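Local structure of TqaA (Penicillium aethiopicum, 5DLK) at residues F416-D420 with E421-F425; W72-G76 with R77-M81. The protein is a fungal nonribosomal peptide synthetase whose terminal condensation-like domain, the part in this model, probably closes a carrier-bound peptide into a macrocycle. All blocks are in the same frame, centred on the assembly; numbering follows the deposited sequence.

Contact 1 (F416-D420 with E421-F425); sequences FDPLD and EVWIF. With EDO (1,2-ethanediol), chain E.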
loop_
_atom_site.group_PDB
_atom_site.type_symbol
_atom_site.label_atom_id
_atom_site.label_comp_id
_atom_site.label_asym_id
_atom_site.label_seq_id
_atom_site.Cartn_x
_atom_site.Cartn_y
_atom_site.Cartn_z
ATOM N N PHE A 416 0.066 -6.547 -9.789
ATOM C CA PHE A 416 -0.255 -5.116 -9.658
ATOM C C PHE A 416 -0.334 -4.535 -11.053
ATOM O O PHE A 416 0.640 -4.582 -11.793
ATOM C CB PHE A 416 0.797 -4.373 -8.831
ATOM C CG PHE A 416 0.563 -2.878 -8.757
ATOM C CD1 PHE A 416 -0.525 -2.375 -8.070
ATOM C CD2 PHE A 416 1.429 -1.990 -9.395
ATOM C CE1 PHE A 416 -0.758 -0.985 -7.988
ATOM C CE2 PHE A 416 1.211 -0.600 -9.314
ATOM C CZ PHE A 416 0.118 -0.105 -8.615
ATOM N N ASP A 417 -1.482 -3.975 -11.413
ATOM C CA ASP A 417 -1.669 -3.458 -12.768
ATOM C C ASP A 417 -2.282 -2.064 -12.761
ATOM O O ASP A 417 -3.485 -1.922 -12.599
ATOM C CB ASP A 417 -2.543 -4.412 -13.576
ATOM C CG ASP A 417 -1.873 -5.749 -13.790
ATOM O OD1 ASP A 417 -0.917 -5.799 -14.580
ATOM O OD2 ASP A 417 -2.300 -6.715 -13.145
ATOM N N PRO A 418 -1.441 -1.036 -12.940
ATOM C CA PRO A 418 -1.904 0.359 -12.959
ATOM C C PRO A 418 -3.004 0.603 -13.985
ATOM O O PRO A 418 -3.107 -0.129 -14.972
ATOM C CB PRO A 418 -0.639 1.152 -13.353
ATOM C CG PRO A 418 0.501 0.296 -12.958
ATOM C CD PRO A 418 0.015 -1.150 -13.122
ATOM N N LEU A 419 -3.793 1.649 -13.767
ATOM C CA LEU A 419 -4.782 2.059 -14.745
ATOM C C LEU A 419 -4.172 3.141 -15.659
ATOM O O LEU A 419 -3.294 2.836 -16.465
ATOM C CB LEU A 419 -6.051 2.528 -14.038
ATOM C CG LEU A 419 -6.594 1.459 -13.068
ATOM C CD1 LEU A 419 -7.894 1.901 -12.384
ATOM C CD2 LEU A 419 -6.772 0.124 -13.803
ATOM N N ASP A 420 -4.599 4.396 -15.538
ATOM C CA ASP A 420 -4.042 5.427 -16.430
ATOM C C ASP A 420 -2.867 6.182 -15.799
ATOM O O ASP A 420 -2.183 6.932 -16.484
ATOM C CB ASP A 420 -5.123 6.432 -16.839
ATOM C CG ASP A 420 -6.169 5.821 -17.757
ATOM O OD1 ASP A 420 -5.813 4.930 -18.564
ATOM O OD2 ASP A 420 -7.346 6.233 -17.660
ATOM N N GLU A 421 -2.638 5.977 -14.504
ATOM C CA GLU A 421 -1.592 6.708 -13.782
ATOM C C GLU A 421 -0.179 6.128 -13.944
ATOM O O GLU A 421 0.008 4.953 -14.301
ATOM C CB GLU A 421 -1.933 6.762 -12.293
ATOM C CG GLU A 421 -1.651 5.454 -11.528
ATOM C CD GLU A 421 -2.680 4.356 -11.797
ATOM O OE1 GLU A 421 -3.764 4.676 -12.320
ATOM O OE2 GLU A 421 -2.396 3.183 -11.465
ATOM N N VAL A 422 0.815 6.969 -13.671
ATOM C CA VAL A 422 2.210 6.546 -13.649
ATOM C C VAL A 422 2.636 6.527 -12.186
ATOM O O VAL A 422 2.361 7.477 -11.451
ATOM C CB VAL A 422 3.122 7.492 -14.465
ATOM C CG1 VAL A 422 4.605 7.145 -14.247
ATOM C CG2 VAL A 422 2.748 7.419 -15.935
ATOM N N TRP A 423 3.243 5.420 -11.758
ATOM C CA TRP A 423 3.850 5.321 -10.437
ATOM C C TRP A 423 5.356 5.452 -10.499
ATOM O O TRP A 423 5.997 4.861 -11.378
ATOM C CB TRP A 423 3.510 3.962 -9.785
ATOM C CG TRP A 423 2.073 3.722 -9.583
ATOM C CD1 TRP A 423 1.173 3.278 -10.513
ATOM C CD2 TRP A 423 1.337 3.903 -8.364
ATOM N NE1 TRP A 423 -0.080 3.165 -9.935
ATOM C CE2 TRP A 423 -0.002 3.559 -8.626
ATOM C CE3 TRP A 423 1.680 4.347 -7.085
ATOM C CZ2 TRP A 423 -1.004 3.622 -7.644
ATOM C CZ3 TRP A 423 0.691 4.395 -6.107
ATOM C CH2 TRP A 423 -0.634 4.048 -6.394
ATOM N N ILE A 424 5.928 6.213 -9.562
ATOM C CA ILE A 424 7.366 6.205 -9.357
ATOM C C ILE A 424 7.624 5.722 -7.947
ATOM O O ILE A 424 7.266 6.395 -6.997
ATOM C CB ILE A 424 8.006 7.590 -9.538
ATOM C CG1 ILE A 424 7.827 8.081 -10.980
ATOM C CG2 ILE A 424 9.508 7.519 -9.169
ATOM C CD1 ILE A 424 8.314 9.508 -11.226
ATOM N N PHE A 425 8.211 4.539 -7.810
ATOM C CA PHE A 425 8.598 4.033 -6.501
ATOM C C PHE A 425 10.103 4.195 -6.325
ATOM O O PHE A 425 10.857 4.019 -7.285
ATOM C CB PHE A 425 8.250 2.554 -6.332
ATOM C CG PHE A 425 6.794 2.223 -6.514
ATOM C CD1 PHE A 425 5.902 2.346 -5.462
ATOM C CD2 PHE A 425 6.324 1.758 -7.740
ATOM C CE1 PHE A 425 4.543 2.010 -5.634
ATOM C CE2 PHE A 425 4.985 1.417 -7.907
ATOM C CZ PHE A 425 4.101 1.550 -6.856
HETATM C C1 EDO E . 2.932 -6.676 -12.708
HETATM O O1 EDO E . 3.019 -5.810 -11.550
HETATM C C2 EDO E . 2.127 -7.961 -12.442
HETATM O O2 EDO E . 0.718 -7.696 -12.271
HETATM O O HOH W 1 -0.577 3.183 -16.270
HETATM O O HOH W 2 -6.199 6.039 -13.631
#
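Between Phe416 and Phe425 the chain leaves a loop, turns at Leu419 to Glu421 and enters strand 422-428, the two halves running 134° apart end to end, and Phe416 and Pro418 both come up against Trp423. The carboxylate of Glu421 folds into this turn. Its CG sits between the backbone N and the carbonyl carbon (chi1 77°) and the chain bends again at chi2, which brings OE2 back to the backbone it has just left. There Leu419 N donates to Glu421 OE2 at 3.1 Å, from above the carboxylate plane. Trp423 NE1 donates to Glu421 OE2 at 2.8 Å, meeting the anti lone pair of that oxygen. Arg64 adds a salt bridge to the same oxygen, which probably helps keep this buried carboxylate ionised. One water joins Glu421 OE1 to Asp420 N, and another links the carbonyl oxygens of Leu419 and Glu421 across the turn.

The indole thus held offers one face to Phe416. The phenyl ring comes in edge-on, its CZ 3.5 Å from Trp423 NE1. The result is a T-shaped stack with planes at 73°, and CG anti to the backbone N carries the phenyl ring there. Beside it Pro418 CG rests 3.9 Å from Trp423 CD1. Phe416 CE2 also reaches Phe425 CZ, more loosely, at 4.4 Å. At the far end of the loop an ethanediol, probably from the crystallisation liquor, accepts from Phe416 N through O2 and donates to Phe416 O through O1.

The turn held by Glu421 is where the chain, leaving strand 407-415 of one sheet, enters strand 422-428 of another, a crossing between the two halves of the condensation-domain fold of the CoA-dependent acyltransferase superfamily.

Contact 2 (W72-G76 with R77-M81); sequences WTIKG and RSLNM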
loop_
_atom_site.group_PDB
_atom_site.type_symbol
_atom_site.label_atom_id
_atom_site.label_comp_id
_atom_site.label_asym_id
_atom_site.label_seq_id
_atom_site.Cartn_x
_atom_site.Cartn_y
_atom_site.Cartn_z
ATOM N N TRP A 72 6.899 -18.612 2.596
ATOM C CA TRP A 72 7.917 -18.942 3.574
ATOM C C TRP A 72 8.390 -20.377 3.382
ATOM O O TRP A 72 7.625 -21.304 3.607
ATOM C CB TRP A 72 7.370 -18.759 4.978
ATOM C CG TRP A 72 6.980 -17.337 5.260
ATOM C CD1 TRP A 72 5.720 -16.806 5.244
ATOM C CD2 TRP A 72 7.870 -16.266 5.562
ATOM N NE1 TRP A 72 5.772 -15.461 5.542
ATOM C CE2 TRP A 72 7.084 -15.106 5.740
ATOM C CE3 TRP A 72 9.260 -16.173 5.709
ATOM C CZ2 TRP A 72 7.641 -13.876 6.072
ATOM C CZ3 TRP A 72 9.810 -14.943 6.030
ATOM C CH2 TRP A 72 9.001 -13.812 6.203
ATOM N N THR A 73 9.640 -20.549 2.969
ATOM C CA THR A 73 10.201 -21.889 2.802
ATOM C C THR A 73 10.861 -22.287 4.115
ATOM O O THR A 73 11.815 -21.648 4.556
ATOM C CB THR A 73 11.221 -21.954 1.656
ATOM O OG1 THR A 73 10.617 -21.490 0.445
ATOM C CG2 THR A 73 11.712 -23.393 1.445
ATOM N N ILE A 74 10.338 -23.345 4.728
ATOM C CA ILE A 74 10.739 -23.761 6.068
ATOM C C ILE A 74 11.455 -25.112 5.991
ATOM O O ILE A 74 10.888 -26.076 5.492
ATOM C CB ILE A 74 9.526 -23.884 7.000
ATOM C CG1 ILE A 74 8.698 -22.586 6.992
ATOM C CG2 ILE A 74 9.969 -24.216 8.418
ATOM C CD1 ILE A 74 7.377 -22.699 7.730
ATOM N N LYS A 75 12.695 -25.172 6.470
ATOM C CA LYS A 75 13.479 -26.411 6.409
ATOM C C LYS A 75 14.028 -26.800 7.771
ATOM O O LYS A 75 14.577 -25.965 8.487
ATOM C CB LYS A 75 14.631 -26.276 5.417
ATOM C CG LYS A 75 14.200 -26.277 3.973
ATOM C CD LYS A 75 15.368 -25.990 3.051
ATOM C CE LYS A 75 14.907 -25.971 1.610
ATOM N NZ LYS A 75 15.954 -25.422 0.698
ATOM N N GLY A 76 13.881 -28.075 8.124
ATOM C CA GLY A 76 14.429 -28.582 9.369
ATOM C C GLY A 76 13.568 -29.663 9.982
ATOM O O GLY A 76 12.487 -29.965 9.482
ATOM N N ARG A 77 14.039 -30.241 11.081
ATOM C CA ARG A 77 13.319 -31.338 11.716
ATOM C C ARG A 77 12.414 -30.853 12.848
ATOM O O ARG A 77 11.612 -31.618 13.380
ATOM C CB ARG A 77 14.308 -32.386 12.242
ATOM C CG ARG A 77 15.581 -32.508 11.413
ATOM C CD ARG A 77 16.598 -33.430 12.074
ATOM N NE ARG A 77 17.936 -32.836 12.089
ATOM C CZ ARG A 77 18.863 -33.042 11.157
ATOM N NH1 ARG A 77 18.610 -33.841 10.128
ATOM N NH2 ARG A 77 20.050 -32.453 11.258
ATOM N N SER A 78 12.527 -29.576 13.201
ATOM C CA SER A 78 11.809 -29.036 14.356
ATOM C C SER A 78 10.389 -28.567 14.051
ATOM O O SER A 78 9.640 -28.225 14.964
ATOM C CB SER A 78 12.588 -27.863 14.964
ATOM O OG SER A 78 13.909 -28.237 15.307
ATOM N N LEU A 79 10.017 -28.540 12.778
ATOM C CA LEU A 79 8.738 -27.948 12.397
ATOM C C LEU A 79 7.558 -28.712 12.977
ATOM O O LEU A 79 7.486 -29.933 12.884
ATOM C CB LEU A 79 8.605 -27.875 10.873
ATOM C CG LEU A 79 7.322 -27.185 10.393
ATOM C CD1 LEU A 79 7.244 -25.745 10.928
ATOM C CD2 LEU A 79 7.207 -27.208 8.870
ATOM N N ASN A 80 6.629 -27.980 13.579
ATOM C CA ASN A 80 5.412 -28.571 14.101
ATOM C C ASN A 80 4.231 -28.205 13.205
ATOM O O ASN A 80 3.698 -27.098 13.294
ATOM C CB ASN A 80 5.185 -28.106 15.539
ATOM C CG ASN A 80 4.026 -28.808 16.213
ATOM O OD1 ASN A 80 3.058 -29.216 15.570
ATOM N ND2 ASN A 80 4.115 -28.943 17.530
ATOM N N MET A 81 3.828 -29.138 12.345
ATOM C CA MET A 81 2.798 -28.866 11.343
ATOM C C MET A 81 1.446 -28.486 11.945
ATOM O O MET A 81 0.766 -27.593 11.424
ATOM C CB MET A 81 2.640 -30.067 10.411
ATOM C CG MET A 81 3.859 -30.324 9.545
ATOM S SD MET A 81 4.041 -29.165 8.165
ATOM C CE MET A 81 2.748 -29.743 7.067
#
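Leu79 folds back against Ile74 in the strand-to-helix connection of the condensation domain, where strand 67-75 runs out through Gly76 and the chain turns before helix 81-94. From its CB, which points toward the strand, CG lies anti to the backbone N (chi1 -176°) and splits into two methyls that both approach the same branch of Ile74. CD1 comes to 4.0 Å from Ile74 CG2, and CD2 follows at 4.1 Å, so a single isoleucine methyl meets the fork of the leucine, the two side chains crossing at about a right angle. Leu84 of the following helix touches both residues, and Val170 of the neighbouring strand lies against Leu79.

The bend depends on Gly76 and on two serines. Gly76 has phi 146° and psi 176°, backbone angles that glycine reaches readily and other residues rarely do. Ser405 receives a bond from Arg77 N through its OG, while its own N is joined to Ser78 OG. Past Leu79, Asn80 takes the N-cap position of the helix: its backbone N is hydrogen-bonded to Tyr197 OH, and its OD1 accepts from Arg83 N.

In the fold
Contact 1 lies partly buried, about 12 Å from the centre of the chain, whereas contact 2 is a surface contact about 30 Å out; their centres stand 37 Å apart and they do not touch. They belong to different sheets, linked by strand 407-415: it pairs with strand 67-75 of contact 2 and runs into the loop of contact 1. Their chemistry follows their place. At 416-425 a buried carboxylate, aromatic rings and waters hold a sheet-to-sheet crossing, and the side chain of Phe425 is about 10 Å from that of Asn392, a phosphopantetheine-binding residue whose ligand is absent here. At 72-81, away from that site, one aliphatic pair and a glycine shape a strand-to-helix turn.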